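Local atomic coordinates of ectoine dioxygenase (Sphingopyxis alaskensis, PDB entry 4MHR), a protein that catalyses the iron- and 2-oxoglutarate-dependent hydroxylation of L-ectoine to 5-hydroxyectoine, a compatible solute that helps cells survive osmotic stress. Residues D52-L57 with G233-T238; G74-D79 with A105-M110; G184-I189 with I245-N250. One frame throughout, in Å; residues are numbered along the deposited sequence.

Contact 1 (D52-L57 with G233-T238)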
ATOM      1  N   ASP A  52     -10.100  12.157  -2.376  1.00 23.92           N
ATOM      2  CA  ASP A  52      -9.491  11.770  -1.102  1.00 26.31           C
ATOM      3  C   ASP A  52      -8.200  11.030  -1.158  1.00 26.88           C
ATOM      4  O   ASP A  52      -7.486  11.048  -0.148  1.00 21.30           O
ATOM      5  CB  ASP A  52     -10.434  10.965  -0.246  1.00 26.29           C
ATOM      6  CG  ASP A  52     -11.711  11.767   0.147  1.00 31.89           C
ATOM      7  OD1 ASP A  52     -11.716  13.004   0.046  1.00 31.81           O
ATOM      8  OD2 ASP A  52     -12.681  11.132   0.521  1.00 35.32           O
ATOM      9  N   GLY A  53      -7.924  10.339  -2.273  1.00 28.24           N
ATOM     10  CA  GLY A  53      -6.756   9.447  -2.346  1.00 25.40           C
ATOM     11  C   GLY A  53      -6.820   8.051  -1.777  1.00 25.32           C
ATOM     12  O   GLY A  53      -5.787   7.336  -1.738  1.00 22.18           O
ATOM     13  N   TYR A  54      -7.966   7.677  -1.236  1.00 23.52           N
ATOM     14  CA  TYR A  54      -8.197   6.319  -0.729  1.00 20.96           C
ATOM     15  C   TYR A  54      -9.739   6.014  -0.854  1.00 23.39           C
ATOM     16  O   TYR A  54     -10.522   6.923  -0.885  1.00 22.55           O
ATOM     17  CB  TYR A  54      -7.757   6.232   0.756  1.00 22.13           C
ATOM     18  CG  TYR A  54      -8.751   6.821   1.696  1.00 22.53           C
ATOM     19  CD1 TYR A  54      -8.837   8.207   1.887  1.00 21.78           C
ATOM     20  CD2 TYR A  54      -9.696   6.022   2.303  1.00 29.66           C
ATOM     21  CE1 TYR A  54      -9.789   8.777   2.742  1.00 23.84           C
ATOM     22  CE2 TYR A  54     -10.682   6.595   3.146  1.00 28.68           C
ATOM     23  CZ  TYR A  54     -10.714   7.972   3.331  1.00 27.41           C
ATOM     24  OH  TYR A  54     -11.687   8.492   4.136  1.00 30.73           O
ATOM     25  N   ILE A  55     -10.106   4.742  -0.984  1.00 22.86           N
ATOM     26  CA  ILE A  55     -11.464   4.259  -0.794  1.00 24.18           C
ATOM     27  C   ILE A  55     -11.386   2.947   0.008  1.00 22.84           C
ATOM     28  O   ILE A  55     -10.323   2.317   0.130  1.00 22.93           O
ATOM     29  CB  ILE A  55     -12.251   4.015  -2.100  1.00 28.48           C
ATOM     30  CG1 ILE A  55     -11.560   3.005  -2.980  1.00 27.04           C
ATOM     31  CG2 ILE A  55     -12.550   5.354  -2.827  1.00 29.81           C
ATOM     32  CD1 ILE A  55     -12.363   2.728  -4.210  1.00 31.17           C
ATOM     33  N   VAL A  56     -12.516   2.555   0.553  1.00 23.94           N
ATOM     34  CA  VAL A  56     -12.645   1.311   1.337  1.00 27.03           C
ATOM     35  C   VAL A  56     -13.661   0.411   0.622  1.00 27.75           C
ATOM     36  O   VAL A  56     -14.772   0.871   0.321  1.00 27.20           O
ATOM     37  CB  VAL A  56     -13.099   1.633   2.758  1.00 28.69           C
ATOM     38  CG1 VAL A  56     -13.254   0.367   3.623  1.00 29.24           C
ATOM     39  CG2 VAL A  56     -12.121   2.614   3.400  1.00 26.06           C
ATOM     40  N   LEU A  57     -13.266  -0.828   0.307  1.00 22.27           N
ATOM     41  CA  LEU A  57     -14.194  -1.846  -0.244  1.00 27.60           C
ATOM     42  C   LEU A  57     -14.547  -2.786   0.862  1.00 29.58           C
ATOM     43  O   LEU A  57     -13.629  -3.354   1.496  1.00 26.33           O
ATOM     44  CB  LEU A  57     -13.492  -2.639  -1.339  1.00 29.34           C
ATOM     45  CG  LEU A  57     -12.931  -1.758  -2.411  1.00 31.06           C
ATOM     46  CD1 LEU A  57     -12.198  -2.588  -3.434  1.00 32.22           C
ATOM     47  CD2 LEU A  57     -14.073  -0.983  -3.050  1.00 33.93           C
ATOM     48  N   GLY A 233      -7.404  17.376   7.756  1.00 30.51           N
ATOM     49  CA  GLY A 233      -7.842  16.499   8.806  1.00 30.97           C
ATOM     50  C   GLY A 233      -7.129  15.138   8.687  1.00 30.35           C
ATOM     51  O   GLY A 233      -6.259  14.885   7.809  1.00 26.21           O
ATOM     52  N   ILE A 234      -7.503  14.262   9.599  1.00 29.76           N
ATOM     53  CA  ILE A 234      -7.021  12.900   9.611  1.00 30.05           C
ATOM     54  C   ILE A 234      -8.186  11.919   9.643  1.00 29.08           C
ATOM     55  O   ILE A 234      -9.167  12.123  10.355  1.00 30.41           O
ATOM     56  CB  ILE A 234      -6.080  12.673  10.776  1.00 28.40           C
ATOM     57  CG1 ILE A 234      -4.767  13.400  10.545  1.00 32.95           C
ATOM     58  CG2 ILE A 234      -5.778  11.198  10.863  1.00 28.73           C
ATOM     59  CD1 ILE A 234      -3.891  13.615  11.803  1.00 38.80           C
ATOM     60  N   VAL A 235      -8.051  10.803   8.932  1.00 24.94           N
ATOM     61  CA  VAL A 235      -9.056   9.733   8.980  1.00 27.12           C
ATOM     62  C   VAL A 235      -8.362   8.367   9.178  1.00 28.88           C
ATOM     63  O   VAL A 235      -7.292   8.143   8.684  1.00 25.11           O
ATOM     64  CB  VAL A 235      -9.859   9.764   7.642  1.00 31.54           C
ATOM     65  CG1 VAL A 235     -10.764   8.563   7.462  1.00 36.88           C
ATOM     66  CG2 VAL A 235     -10.772  10.994   7.610  1.00 34.33           C
ATOM     67  N   ALA A 236      -8.998   7.444   9.861  1.00 26.89           N
ATOM     68  CA  ALA A 236      -8.421   6.144  10.124  1.00 30.52           C
ATOM     69  C   ALA A 236      -9.431   5.111   9.754  1.00 31.42           C
ATOM     70  O   ALA A 236     -10.248   4.790  10.575  1.00 32.58           O
ATOM     71  CB  ALA A 236      -8.073   6.015  11.589  1.00 34.56           C
ATOM     72  N   PRO A 237      -9.426   4.649   8.491  1.00 30.03           N
ATOM     73  CA  PRO A 237     -10.362   3.632   8.079  1.00 40.90           C
ATOM     74  C   PRO A 237     -10.263   2.353   8.934  1.00 40.89           C
ATOM     75  O   PRO A 237      -9.194   1.940   9.312  1.00 48.86           O
ATOM     76  CB  PRO A 237      -9.981   3.342   6.620  1.00 39.46           C
ATOM     77  CG  PRO A 237      -9.025   4.374   6.219  1.00 42.34           C
ATOM     78  CD  PRO A 237      -8.535   5.095   7.420  1.00 33.98           C
ATOM     79  N   THR A 238     -11.401   1.788   9.270  1.00 42.38           N
ATOM     80  CA  THR A 238     -11.461   0.606  10.127  1.00 44.46           C
ATOM     81  C   THR A 238     -12.277  -0.410   9.374  1.00 42.81           C
ATOM     82  O   THR A 238     -12.838  -0.107   8.318  1.00 40.62           O
ATOM     83  CB  THR A 238     -12.052   0.873  11.540  1.00 43.68           C
ATOM     84  OG1 THR A 238     -13.270   1.590  11.431  1.00 45.82           O
ATOM     85  CG2 THR A 238     -11.082   1.733  12.400  1.00 48.12           C
TER
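Y54 offers its ring obliquely to two side chains of G233-T238, those of V235 and P237. P237 CG lies 4.1 Å from Y54 CE2, on one flank of the ring. At the outer end V235 crosses the phenol at about a right angle, its CG1 methyl 3.5 Å from Y54 OH and 4.2 Å from Y54 CZ. CG1 stands opposite the backbone N of V235 (chi1 170°), which carries it out to the phenol. One residue pair further on, V56 CG2 comes within 3.9 Å of P237 CB. The alternation of strand 54-57 explains the pattern: Y54 and V56 face the loop, whereas I55 turns away to pack on A48 and F49 of helix 43-52.

Around the same ring, V188, F247 and L251 add further packing. Replacing Y54 with an alanine would probably open a gap beneath V235 and P237, leaving V235 CG1 without the phenol end on which it rests. The side chain of Y54 is about 8 Å from that of the iron ligand H253, and F247 touches both residues. No hydrogen bond joins the two segments, and the closest approach pairs a hydroxyl oxygen with a methyl; what holds the loop to the edge strand here is therefore shape and apolar packing, while directional backbone bonds run from each segment to other strands, as from V235 to V188.

Contact 2 (G74-D79 with A105-M110)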
ATOM      1  N   GLY A  74      -1.764 -16.960   8.724  1.00 37.46           N
ATOM      2  CA  GLY A  74      -1.347 -17.560  10.030  1.00 41.58           C
ATOM      3  C   GLY A  74      -0.251 -18.626   9.891  1.00 38.76           C
ATOM      4  O   GLY A  74       0.698 -18.664  10.688  1.00 37.07           O
ATOM      5  N   ASN A  75      -0.366 -19.450   8.850  1.00 40.10           N
ATOM      6  CA  ASN A  75       0.594 -20.508   8.543  1.00 43.44           C
ATOM      7  C   ASN A  75       1.888 -19.951   8.063  1.00 46.58           C
ATOM      8  O   ASN A  75       2.956 -20.487   8.376  1.00 43.83           O
ATOM      9  CB  ASN A  75       0.059 -21.443   7.457  1.00 49.22           C
ATOM     10  CG  ASN A  75      -0.980 -22.394   7.965  1.00 51.41           C
ATOM     11  OD1 ASN A  75      -1.095 -22.644   9.168  1.00 52.19           O
ATOM     12  ND2 ASN A  75      -1.776 -22.927   7.043  1.00 55.47           N
ATOM     13  N   LEU A  76       1.835 -18.870   7.284  1.00 45.42           N
ATOM     14  CA  LEU A  76       3.073 -18.233   6.836  1.00 43.79           C
ATOM     15  C   LEU A  76       3.848 -17.621   8.008  1.00 45.32           C
ATOM     16  O   LEU A  76       5.072 -17.700   8.063  1.00 44.85           O
ATOM     17  CB  LEU A  76       2.788 -17.181   5.768  1.00 46.58           C
ATOM     18  CG  LEU A  76       2.313 -17.740   4.408  1.00 47.31           C
ATOM     19  CD1 LEU A  76       1.521 -16.709   3.615  1.00 51.35           C
ATOM     20  CD2 LEU A  76       3.477 -18.216   3.573  1.00 51.97           C
ATOM     21  N   LEU A  77       3.117 -16.979   8.922  1.00 37.94           N
ATOM     22  CA  LEU A  77       3.729 -16.274  10.016  1.00 40.43           C
ATOM     23  C   LEU A  77       4.283 -17.288  11.040  1.00 46.32           C
ATOM     24  O   LEU A  77       5.342 -17.063  11.613  1.00 44.08           O
ATOM     25  CB  LEU A  77       2.740 -15.329  10.706  1.00 38.63           C
ATOM     26  CG  LEU A  77       2.351 -14.139   9.823  1.00 39.95           C
ATOM     27  CD1 LEU A  77       1.194 -13.362  10.409  1.00 42.13           C
ATOM     28  CD2 LEU A  77       3.566 -13.250   9.573  1.00 41.47           C
ATOM     29  N   ALA A  78       3.571 -18.404  11.213  1.00 40.20           N
ATOM     30  CA  ALA A  78       3.891 -19.371  12.262  1.00 47.69           C
ATOM     31  C   ALA A  78       5.017 -20.271  11.764  1.00 51.32           C
ATOM     32  O   ALA A  78       5.780 -20.854  12.568  1.00 53.67           O
ATOM     33  CB  ALA A  78       2.634 -20.203  12.612  1.00 42.06           C
ATOM     34  N   ASP A  79       5.143 -20.367  10.441  1.00 48.90           N
ATOM     35  CA  ASP A  79       6.076 -21.350   9.842  1.00 52.96           C
ATOM     36  C   ASP A  79       6.818 -20.860   8.625  1.00 46.82           C
ATOM     37  O   ASP A  79       6.556 -21.308   7.512  1.00 46.37           O
ATOM     38  CB  ASP A  79       5.395 -22.656   9.421  1.00 45.76           C
ATOM     39  CG  ASP A  79       6.412 -23.647   8.783  1.00 51.22           C
ATOM     40  OD1 ASP A  79       7.649 -23.460   9.046  1.00 41.61           O
ATOM     41  OD2 ASP A  79       5.982 -24.584   8.034  1.00 42.66           O
ATOM     42  N   ALA A 105       4.878 -13.721  -4.556  1.00 40.34           N
ATOM     43  CA  ALA A 105       5.765 -14.632  -5.290  1.00 41.77           C
ATOM     44  C   ALA A 105       5.979 -15.945  -4.518  1.00 47.53           C
ATOM     45  O   ALA A 105       6.141 -16.947  -5.143  1.00 48.99           O
ATOM     46  CB  ALA A 105       7.092 -13.978  -5.605  1.00 38.48           C
ATOM     47  N   GLN A 106       5.864 -15.948  -3.185  1.00 40.53           N
ATOM     48  CA  GLN A 106       6.201 -17.106  -2.365  1.00 37.00           C
ATOM     49  C   GLN A 106       5.020 -17.920  -1.916  1.00 37.99           C
ATOM     50  O   GLN A 106       5.197 -19.020  -1.451  1.00 43.95           O
ATOM     51  CB  GLN A 106       6.925 -16.618  -1.126  1.00 37.13           C
ATOM     52  CG  GLN A 106       8.199 -15.842  -1.422  1.00 32.10           C
ATOM     53  CD  GLN A 106       8.981 -15.516  -0.173  1.00 41.11           C
ATOM     54  OE1 GLN A 106       8.775 -14.474   0.511  1.00 40.07           O
ATOM     55  NE2 GLN A 106       9.905 -16.379   0.146  1.00 39.47           N
ATOM     56  N   SER A 107       3.797 -17.377  -2.007  1.00 36.93           N
ATOM     57  CA  SER A 107       2.605 -18.017  -1.471  1.00 34.50           C
ATOM     58  C   SER A 107       1.556 -18.076  -2.608  1.00 42.70           C
ATOM     59  O   SER A 107       1.191 -17.028  -3.149  1.00 39.34           O
ATOM     60  CB  SER A 107       2.012 -17.193  -0.318  1.00 35.96           C
ATOM     61  OG  SER A 107       0.709 -17.671   0.022  1.00 36.97           O
ATOM     62  N   PRO A 108       1.132 -19.292  -3.007  1.00 40.63           N
ATOM     63  CA  PRO A 108       0.133 -19.479  -4.033  1.00 40.04           C
ATOM     64  C   PRO A 108      -1.206 -18.814  -3.687  1.00 34.27           C
ATOM     65  O   PRO A 108      -1.883 -18.320  -4.575  1.00 34.01           O
ATOM     66  CB  PRO A 108      -0.014 -21.026  -4.112  1.00 41.48           C
ATOM     67  CG  PRO A 108       1.345 -21.541  -3.763  1.00 46.02           C
ATOM     68  CD  PRO A 108       1.901 -20.534  -2.754  1.00 46.91           C
ATOM     69  N   VAL A 109      -1.611 -18.848  -2.431  1.00 31.61           N
ATOM     70  CA  VAL A 109      -2.826 -18.151  -2.005  1.00 32.60           C
ATOM     71  C   VAL A 109      -2.706 -16.618  -2.219  1.00 34.40           C
ATOM     72  O   VAL A 109      -3.626 -16.000  -2.756  1.00 32.33           O
ATOM     73  CB  VAL A 109      -3.083 -18.428  -0.520  1.00 35.31           C
ATOM     74  CG1 VAL A 109      -4.239 -17.604   0.018  1.00 39.87           C
ATOM     75  CG2 VAL A 109      -3.352 -19.924  -0.269  1.00 40.81           C
ATOM     76  N   MET A 110      -1.584 -16.027  -1.773  1.00 30.78           N
ATOM     77  CA  MET A 110      -1.341 -14.578  -1.921  1.00 34.50           C
ATOM     78  C   MET A 110      -1.102 -14.170  -3.356  1.00 34.53           C
ATOM     79  O   MET A 110      -1.548 -13.089  -3.755  1.00 31.12           O
ATOM     80  CB  MET A 110      -0.237 -14.072  -1.024  1.00 31.33           C
ATOM     81  CG  MET A 110      -0.485 -14.378   0.433  1.00 34.25           C
ATOM     82  SD  MET A 110      -2.068 -13.773   1.103  1.00 37.64           S
ATOM     83  CE  MET A 110      -2.122 -14.505   2.722  1.00 40.42           C
TER
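L76 reaches from helix 63-78 to S107, at the junction of helices 103-106 and 108-115. Its CB leaves the backbone toward A105-M110, but L76 CB is still 6.1 Å from S107 OG. CG closes part of that gap, and the touching is left to the methyls. CD1 continues the chain outward, opposite CA about the CB-CG bond (chi2 156°), and arrives 3.8 Å from S107 OG and 4.0 Å from S107 CB. The same methyl also lies 4.4 Å from M110 CE, the end of a thioether chain that comes from the second helix. The other branch stops short, with L76 CD2 4.3 Å from S107 CB.

The serine oxygen under this methyl already has a task. S107 follows helix 103-106 and is the N-cap of helix 108-115: M110 N gives S107 OG a long, weak but nearly straight bond of 3.3 Å, with an N-H...O angle of 171°. The leucine thus packs against a polar atom whose capping bond is directed into its own helix, and no hydrogen bond crosses between the segments.

Beyond these two segments, L76 also touches L83 and L138, and neighbouring L77 packs on I97 and I100 of strand 97-101 and on L138 and Y140 of strand 131-141. V109 meets F68, L69 and A72, and M110 meets A73, so the first turn of helix 108-115 packs against helix 63-78, which also has strands 97-101 and 131-141 of the large sheet against L76 and L77.

Contact 3 (G184-I189 with I245-N250)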
ATOM      1  N   GLY A 184      -4.165   0.989  16.781  1.00 33.27           N
ATOM      2  CA  GLY A 184      -3.266   1.622  15.808  1.00 34.20           C
ATOM      3  C   GLY A 184      -3.600   1.308  14.344  1.00 33.81           C
ATOM      4  O   GLY A 184      -2.774   0.863  13.636  1.00 30.80           O
ATOM      5  N   PRO A 185      -4.826   1.590  13.895  1.00 33.76           N
ATOM      6  CA  PRO A 185      -5.146   1.447  12.449  1.00 34.28           C
ATOM      7  C   PRO A 185      -4.362   2.450  11.591  1.00 34.18           C
ATOM      8  O   PRO A 185      -3.859   3.467  12.079  1.00 28.65           O
ATOM      9  CB  PRO A 185      -6.631   1.806  12.399  1.00 34.94           C
ATOM     10  CG  PRO A 185      -6.801   2.837  13.507  1.00 33.91           C
ATOM     11  CD  PRO A 185      -5.856   2.356  14.623  1.00 31.48           C
ATOM     12  N   LEU A 186      -4.300   2.166  10.307  1.00 33.87           N
ATOM     13  CA  LEU A 186      -3.780   3.103   9.326  1.00 35.68           C
ATOM     14  C   LEU A 186      -4.543   4.440   9.378  1.00 28.91           C
ATOM     15  O   LEU A 186      -5.749   4.484   9.387  1.00 29.41           O
ATOM     16  CB  LEU A 186      -3.935   2.454   7.921  1.00 40.73           C
ATOM     17  CG  LEU A 186      -3.295   3.264   6.783  1.00 45.25           C
ATOM     18  CD1 LEU A 186      -1.785   3.296   6.943  1.00 45.67           C
ATOM     19  CD2 LEU A 186      -3.664   2.674   5.424  1.00 56.26           C
ATOM     20  N   MET A 187      -3.801   5.530   9.440  1.00 27.78           N
ATOM     21  CA  MET A 187      -4.333   6.862   9.412  1.00 26.69           C
ATOM     22  C   MET A 187      -3.797   7.485   8.129  1.00 27.19           C
ATOM     23  O   MET A 187      -2.610   7.340   7.818  1.00 25.77           O
ATOM     24  CB  MET A 187      -3.717   7.650  10.573  1.00 26.29           C
ATOM     25  CG  MET A 187      -4.322   7.271  11.913  1.00 30.47           C
ATOM     26  SD  MET A 187      -3.720   8.273  13.281  1.00 36.62           S
ATOM     27  CE  MET A 187      -3.337   9.869  12.644  1.00 49.06           C
ATOM     28  N   VAL A 188      -4.637   8.251   7.473  1.00 23.50           N
ATOM     29  CA  VAL A 188      -4.283   8.965   6.259  1.00 24.41           C
ATOM     30  C   VAL A 188      -4.669  10.403   6.434  1.00 25.50           C
ATOM     31  O   VAL A 188      -5.580  10.729   7.256  1.00 23.28           O
ATOM     32  CB  VAL A 188      -4.927   8.332   5.006  1.00 26.69           C
ATOM     33  CG1 VAL A 188      -4.583   6.873   4.946  1.00 26.37           C
ATOM     34  CG2 VAL A 188      -6.457   8.515   4.962  1.00 31.79           C
ATOM     35  N   ILE A 189      -3.977  11.274   5.698  1.00 24.23           N
ATOM     36  CA  ILE A 189      -4.407  12.671   5.548  1.00 22.95           C
ATOM     37  C   ILE A 189      -5.104  12.820   4.173  1.00 23.82           C
ATOM     38  O   ILE A 189      -4.426  12.879   3.103  1.00 24.25           O
ATOM     39  CB  ILE A 189      -3.199  13.606   5.672  1.00 23.82           C
ATOM     40  CG1 ILE A 189      -2.573  13.468   7.082  1.00 25.95           C
ATOM     41  CG2 ILE A 189      -3.605  15.052   5.420  1.00 24.49           C
ATOM     42  CD1 ILE A 189      -1.314  14.310   7.251  1.00 28.39           C
ATOM     43  N   ILE A 245      -8.538  -1.607   1.981  1.00 22.87           N
ATOM     44  CA  ILE A 245      -8.295  -0.158   2.034  1.00 24.47           C
ATOM     45  C   ILE A 245      -7.373   0.116   0.859  1.00 24.25           C
ATOM     46  O   ILE A 245      -6.302  -0.515   0.753  1.00 24.12           O
ATOM     47  CB  ILE A 245      -7.651   0.329   3.346  1.00 24.22           C
ATOM     48  CG1 ILE A 245      -8.600   0.048   4.496  1.00 30.00           C
ATOM     49  CG2 ILE A 245      -7.445   1.804   3.273  1.00 26.75           C
ATOM     50  CD1 ILE A 245      -7.936   0.266   5.823  1.00 35.39           C
ATOM     51  N   LEU A 246      -7.836   0.928  -0.100  1.00 20.85           N
ATOM     52  CA  LEU A 246      -7.026   1.174  -1.321  1.00 23.79           C
ATOM     53  C   LEU A 246      -6.502   2.611  -1.232  1.00 23.89           C
ATOM     54  O   LEU A 246      -7.279   3.552  -0.933  1.00 25.35           O
ATOM     55  CB  LEU A 246      -7.849   1.149  -2.563  1.00 31.40           C
ATOM     56  CG  LEU A 246      -8.288  -0.112  -3.221  1.00 39.99           C
ATOM     57  CD1 LEU A 246      -9.434  -0.696  -2.417  1.00 38.62           C
ATOM     58  CD2 LEU A 246      -8.697   0.187  -4.631  1.00 39.46           C
ATOM     59  N   PHE A 247      -5.230   2.809  -1.488  1.00 23.02           N
ATOM     60  CA  PHE A 247      -4.699   4.183  -1.428  1.00 24.40           C
ATOM     61  C   PHE A 247      -3.647   4.500  -2.475  1.00 22.92           C
ATOM     62  O   PHE A 247      -2.832   3.636  -2.869  1.00 20.10           O
ATOM     63  CB  PHE A 247      -4.331   4.586  -0.011  1.00 29.64           C
ATOM     64  CG  PHE A 247      -3.296   3.757   0.666  1.00 29.08           C
ATOM     65  CD1 PHE A 247      -3.639   2.590   1.304  1.00 31.41           C
ATOM     66  CD2 PHE A 247      -1.949   4.181   0.720  1.00 34.69           C
ATOM     67  CE1 PHE A 247      -2.676   1.816   1.958  1.00 35.64           C
ATOM     68  CE2 PHE A 247      -0.965   3.425   1.394  1.00 34.68           C
ATOM     69  CZ  PHE A 247      -1.324   2.254   2.042  1.00 36.26           C
ATOM     70  N   ASP A 248      -3.732   5.742  -2.977  1.00 20.60           N
ATOM     71  CA  ASP A 248      -2.808   6.286  -3.950  1.00 23.87           C
ATOM     72  C   ASP A 248      -1.388   6.246  -3.401  1.00 26.82           C
ATOM     73  O   ASP A 248      -1.143   6.489  -2.197  1.00 24.11           O
ATOM     74  CB  ASP A 248      -3.192   7.705  -4.283  1.00 24.07           C
ATOM     75  CG  ASP A 248      -2.244   8.351  -5.273  1.00 22.90           C
ATOM     76  OD1 ASP A 248      -2.360   8.079  -6.497  1.00 23.48           O
ATOM     77  OD2 ASP A 248      -1.388   9.139  -4.808  1.00 21.16           O
ATOM     78  N   CYS A 249      -0.457   5.964  -4.296  1.00 24.96           N
ATOM     79  CA  CYS A 249       0.946   5.919  -3.951  1.00 22.05           C
ATOM     80  C   CYS A 249       1.525   7.116  -3.199  1.00 20.93           C
ATOM     81  O   CYS A 249       2.413   6.929  -2.372  1.00 23.30           O
ATOM     82  CB  CYS A 249       1.798   5.697  -5.214  1.00 24.59           C
ATOM     83  SG  CYS A 249       1.739   7.032  -6.409  1.00 25.79           S
ATOM     84  N   ASN A 250       0.962   8.307  -3.403  1.00 20.82           N
ATOM     85  CA  ASN A 250       1.481   9.484  -2.794  1.00 21.63           C
ATOM     86  C   ASN A 250       0.670   9.995  -1.580  1.00 19.77           C
ATOM     87  O   ASN A 250       0.876  11.116  -1.131  1.00 22.32           O
ATOM     88  CB  ASN A 250       1.616  10.582  -3.834  1.00 19.25           C
ATOM     89  CG  ASN A 250       2.381  11.807  -3.291  1.00 21.42           C
ATOM     90  OD1 ASN A 250       3.484  11.706  -2.739  1.00 27.00           O
ATOM     91  ND2 ASN A 250       1.787  12.944  -3.448  1.00 20.57           N
TER
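L186 and F247 supply the main apolar contact, their side chains approaching from opposite directions. L186 CG stands opposite its backbone N (chi1 -174°), and the CD2 methyl, at the far end of the chain, reaches the ring obliquely. It is 3.7 Å from F247 CE1 and 4.1 Å from both F247 CD1 and F247 CZ, so it is centred on CE1, at one side of the ring. The same methyl is 4.4 Å from I245 CG2, a looser touch that fits the two-residue spacing at which I245 and F247 point the same way from their strand. Nearest CA atoms, those of L186 and I245, are 9.2 Å apart: side chains alone bridge the space, and no hydrogen bond joins the segments.

Aromatic contact carries the packing toward the metal site. The ring of F247 meets that of the iron ligand H253 with planes at about 55° and also touches D154, a second iron ligand; L186 is close to H253 as well.

Polar bonds shape the end of the strand. N250 N donates to D248 OD2 over 2.9 Å at 158°, an Asx turn in which the donor lies well above the carboxylate plane. D248 OD2 also forms a salt bridge with R26, whose charge is likely to stabilise the buried carboxylate. The amide of N250 is fixed by S153 through OD1 and by the carbonyls of H193 and T195 through ND2.

In the cupin fold this contact spans two sheets: strand 244-248, between 54-57 and 169-175 in the large sheet, faces L186, which leads into strand 187-188, paired with 253-255 in the small one. The first turns of helix 154-162 touch F247, through D154, and C249, through F155 and W158, the last important for ectoine stabilisation.

Overall arrangement
Contacts 1 and 3 have centres 6 Å apart, while the centre of contact 2 lies about 27 Å and 24 Å from theirs and touches neither. Each of contacts 1 and 3 has one segment in the seven-stranded sheet, where I55 O meets L246 N and G53 O meets D248 N at 2.9 Å each, probable hydrogen bonds between neighbouring strands. Along the chain their segments alternate, 52-57, 184-189, 233-238 and 245-250, with both parts of contact 2 falling between the first two. Contact 2 starts on helix 63-78, directly after strand 54-57. Contact 3 adjoins the iron ligands, contact 1 packs a loop on the outer strand beside it, and contact 2 joins more peripheral helices.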